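Local coordinates for protein basic helix-loop-helix, putative, expressed (Oryza sativa subsp. japonica, PDB 5LW0) that binds ADP-ribose through its macrodomain, one part of a longer plant protein that probably takes part in DNA interstrand crosslink repair, at residues Ser31-Ser34 with Ser35-Ala39; Ala148-Asp151 with Leu152-Ala155. All blocks are in the same frame, centred on the assembly; numbering follows the deposited sequence.

Contact 1 (Ser31-Ser34 with Ser35-Ala39); sequences SDIS and SRTLA
Ser31 and Asp32 meet Ser35 and Arg36 in a local turn, held by polar side chains folding back on backbone carbonyls, just ahead of strand 37-40. Arg36 grips Ser31 O side-on: NH2 lies 3.0 Å from Ser31 O and NE 3.1 Å from the same oxygen, which sits close to the guanidinium plane. The long arginine chain can curl back this far because it bends at chi3 (-67°), and the CA of Ile33 then lies over one guanidinium face. A serine hydroxyl, one bond from CB, can reach a nearby backbone carbonyl. In the modelled conformer of Ser35, Ser31 OG donates to Ser35 OG at 2.7 Å, and Ser35 OG in turn donates to Asp32 O, also at 2.7 Å and in the carbonyl plane. Asp32 O takes a second bond from Ser35 N, above that plane. The Asp32 side chain closes an Asx turn, OD2 accepting from Ser34 N at 3.0 Å. The turn leads directly into strand 37-40, which lies between 74-79 and 124-128 and runs parallel to both in the macrodomain sheet. Ile33 O is likewise held twice, by Arg36 N at 2.9 Å and by Thr37 OG1 at 2.7 Å, which reach it from opposite faces of its plane. Thr37, a beta-branched residue at home in a strand, points its CB toward the turn, and its OG1 is also bonded to Arg74 NE.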
# COMPACT_ATOMS: atom_id res chain seq x y z
N SER A 31 -15.87 -8.18 -13.06
CA SER A 31 -15.98 -8.66 -11.70
C SER A 31 -16.49 -7.53 -10.78
O SER A 31 -16.57 -6.35 -11.17
CB SER A 31 -14.62 -9.16 -11.21
OG SER A 31 -13.65 -8.12 -11.28
N ASP A 32 -16.80 -7.90 -9.55
CA ASP A 32 -17.31 -6.96 -8.59
C ASP A 32 -16.21 -5.88 -8.34
O ASP A 32 -15.02 -6.15 -8.38
CB ASP A 32 -17.63 -7.68 -7.28
CG ASP A 32 -18.26 -6.75 -6.25
OD1 ASP A 32 -19.45 -6.41 -6.40
OD2 ASP A 32 -17.57 -6.36 -5.29
N ILE A 33 -16.67 -4.68 -8.04
CA ILE A 33 -15.78 -3.56 -7.73
C ILE A 33 -14.78 -3.89 -6.63
O ILE A 33 -13.62 -3.44 -6.72
CB ILE A 33 -16.59 -2.26 -7.38
CG1 ILE A 33 -15.65 -1.05 -7.25
CG2 ILE A 33 -17.41 -2.44 -6.14
CD1 ILE A 33 -14.92 -0.74 -8.50
N SER A 34 -15.17 -4.62 -5.60
CA SER A 34 -14.24 -4.93 -4.49
C SER A 34 -13.07 -5.74 -4.97
O SER A 34 -11.96 -5.56 -4.49
CB SER A 34 -14.95 -5.70 -3.37
OG SER A 34 -15.20 -7.02 -3.76
N SER A 35 -13.28 -6.54 -6.00
CA SER A 35 -12.21 -7.36 -6.56
C SER A 35 -11.25 -6.53 -7.39
O SER A 35 -10.15 -7.00 -7.72
CB SER A 35 -12.77 -8.54 -7.40
OG SER A 35 -13.17 -8.12 -8.67
N ARG A 36 -11.65 -5.29 -7.74
CA ARG A 36 -10.85 -4.44 -8.54
C ARG A 36 -10.45 -3.16 -7.79
O ARG A 36 -10.13 -2.19 -8.39
CB ARG A 36 -11.61 -4.07 -9.83
CG ARG A 36 -11.81 -5.27 -10.78
CD ARG A 36 -12.66 -4.96 -11.98
NE ARG A 36 -14.06 -4.68 -11.65
CZ ARG A 36 -14.65 -3.50 -11.68
NH1 ARG A 36 -13.98 -2.40 -12.01
NH2 ARG A 36 -15.94 -3.40 -11.34
N THR A 37 -10.39 -3.27 -6.46
CA THR A 37 -10.03 -2.19 -5.61
C THR A 37 -8.81 -2.57 -4.77
O THR A 37 -8.78 -3.63 -4.15
CB THR A 37 -11.17 -1.79 -4.64
OG1 THR A 37 -12.37 -1.45 -5.35
CG2 THR A 37 -10.75 -0.56 -3.81
N LEU A 38 -7.83 -1.67 -4.79
CA LEU A 38 -6.65 -1.77 -3.95
C LEU A 38 -6.68 -0.67 -2.90
O LEU A 38 -6.82 0.49 -3.26
CB LEU A 38 -5.36 -1.53 -4.81
CG LEU A 38 -4.06 -1.40 -4.02
CD1 LEU A 38 -3.70 -2.72 -3.38
CD2 LEU A 38 -2.95 -0.93 -4.94
N ALA A 39 -6.58 -1.04 -1.66
CA ALA A 39 -6.33 -0.06 -0.58
C ALA A 39 -4.85 -0.11 -0.25
O ALA A 39 -4.28 -1.21 -0.03
CB ALA A 39 -7.16 -0.37 0.64

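Contact 2 (Ala148-Asp151 with Leu152-Ala155); sequences AGED and LQRA
Asp151 and Arg154, one helical turn apart, lie side by side and point the same way in a salt bridge at the start of helix 150-159. Followed outward, Arg154 begins with CB 3.7 Å from Asp151 O. Its aliphatic chain then runs straight until it bends at chi3 (74°), which turns the guanidinium back to the aspartate. CZ comes to 3.4 Å from Asp151 OD1. At the tip, NH2 donates to OD1 of Asp151 at 2.8 Å, OD1 receiving it on its anti lone pair, away from OD2, while NH1 adds a weak bond to that same oxygen at 3.2 Å. The carboxylate stands nearly perpendicular to the guanidinium, the planes 85° apart, with OD1 at the guanidinium edge. Asp151 OD2 is bonded to Thr176 OG1, so the short acid spans helix and neighbouring loop; an alanine here would probably leave Arg154 without its charged mate and the Thr176 hydroxyl without this partner. Ala148 CB packs 3.7 Å from Leu152 CB, and the leucine carries on to Ile144 and Tyr145 of helix 139-148. Gly149, with positive phi, suits the break between the helices, and its O accepts from Leu152 N at 3.1 Å. Arg154 N to Glu150 O and Ala155 N to Asp151 O then set the i to i+4 ladder. This is a helix-glycine-helix junction of the macrodomain, helix 150-159 opening with an acid-base i to i+3 pair.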
# COMPACT_ATOMS: atom_id res chain seq x y z
N ALA A 148 -4.10 -10.86 9.91
CA ALA A 148 -4.12 -11.96 8.99
C ALA A 148 -3.76 -13.32 9.66
O ALA A 148 -4.23 -14.37 9.23
CB ALA A 148 -3.13 -11.71 7.86
N GLY A 149 -2.90 -13.24 10.65
CA GLY A 149 -2.42 -14.41 11.38
C GLY A 149 -1.37 -15.19 10.62
O GLY A 149 -0.84 -14.74 9.59
N GLU A 150 -0.98 -16.33 11.18
CA GLU A 150 0.14 -17.07 10.67
C GLU A 150 -0.04 -17.50 9.19
O GLU A 150 0.91 -17.75 8.53
CB GLU A 150 0.44 -18.30 11.60
CG GLU A 150 1.34 -19.37 10.99
CD GLU A 150 2.78 -18.89 10.72
OE1 GLU A 150 3.23 -17.92 11.38
OE2 GLU A 150 3.46 -19.50 9.84
N ASP A 151 -1.28 -17.61 8.70
CA ASP A 151 -1.54 -17.92 7.26
C ASP A 151 -0.73 -16.99 6.34
O ASP A 151 -0.27 -17.40 5.29
CB ASP A 151 -3.03 -17.79 6.88
CG ASP A 151 -3.91 -18.93 7.45
OD1 ASP A 151 -3.37 -20.03 7.70
OD2 ASP A 151 -5.13 -18.72 7.66
N LEU A 152 -0.62 -15.72 6.71
CA LEU A 152 0.08 -14.76 5.83
C LEU A 152 1.57 -15.03 5.81
O LEU A 152 2.21 -14.99 4.75
CB LEU A 152 -0.20 -13.33 6.25
CG LEU A 152 0.56 -12.30 5.41
CD1 LEU A 152 0.18 -12.45 3.96
CD2 LEU A 152 0.25 -10.90 5.96
N GLN A 153 2.14 -15.40 6.96
CA GLN A 153 3.59 -15.73 6.99
C GLN A 153 3.87 -17.02 6.15
O GLN A 153 4.79 -17.06 5.33
CB GLN A 153 4.13 -15.81 8.43
CG GLN A 153 5.63 -15.98 8.45
CD GLN A 153 6.27 -15.72 9.81
OE1 GLN A 153 5.64 -15.90 10.85
NE2 GLN A 153 7.49 -15.22 9.78
N ARG A 154 3.00 -18.05 6.28
CA ARG A 154 3.12 -19.25 5.44
C ARG A 154 3.03 -18.94 3.94
O ARG A 154 3.86 -19.37 3.16
CB ARG A 154 2.06 -20.28 5.83
CG ARG A 154 2.21 -21.63 5.17
CD ARG A 154 1.14 -22.62 5.65
NE ARG A 154 -0.19 -22.34 5.09
CZ ARG A 154 -1.21 -21.79 5.77
NH1 ARG A 154 -2.36 -21.59 5.15
NH2 ARG A 154 -1.08 -21.43 7.06
N ALA A 155 2.06 -18.11 3.57
CA ALA A 155 1.85 -17.81 2.19
C ALA A 155 2.96 -16.94 1.63
O ALA A 155 3.40 -17.14 0.47
CB ALA A 155 0.51 -17.14 2.01

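Contact 1 comes first along the chain and contact 2 follows more than a hundred residues later; their centres are 22 Å apart, their nearest atoms about 12 Å, and they do not touch. Both belong to the same macrodomain, but to different layers. Residues 31-39 lead into strand 37-40, an inner strand of the mixed six-stranded sheet lying between 74-79 and 124-128, whereas residues 148-155 join two helices, 139-148 and 150-159, outside the sheet. The bound ADP-ribose is about 14 Å from the side chain of Thr37 and about 12 Å from that of Leu152, so neither of these two side chains touches the ligand.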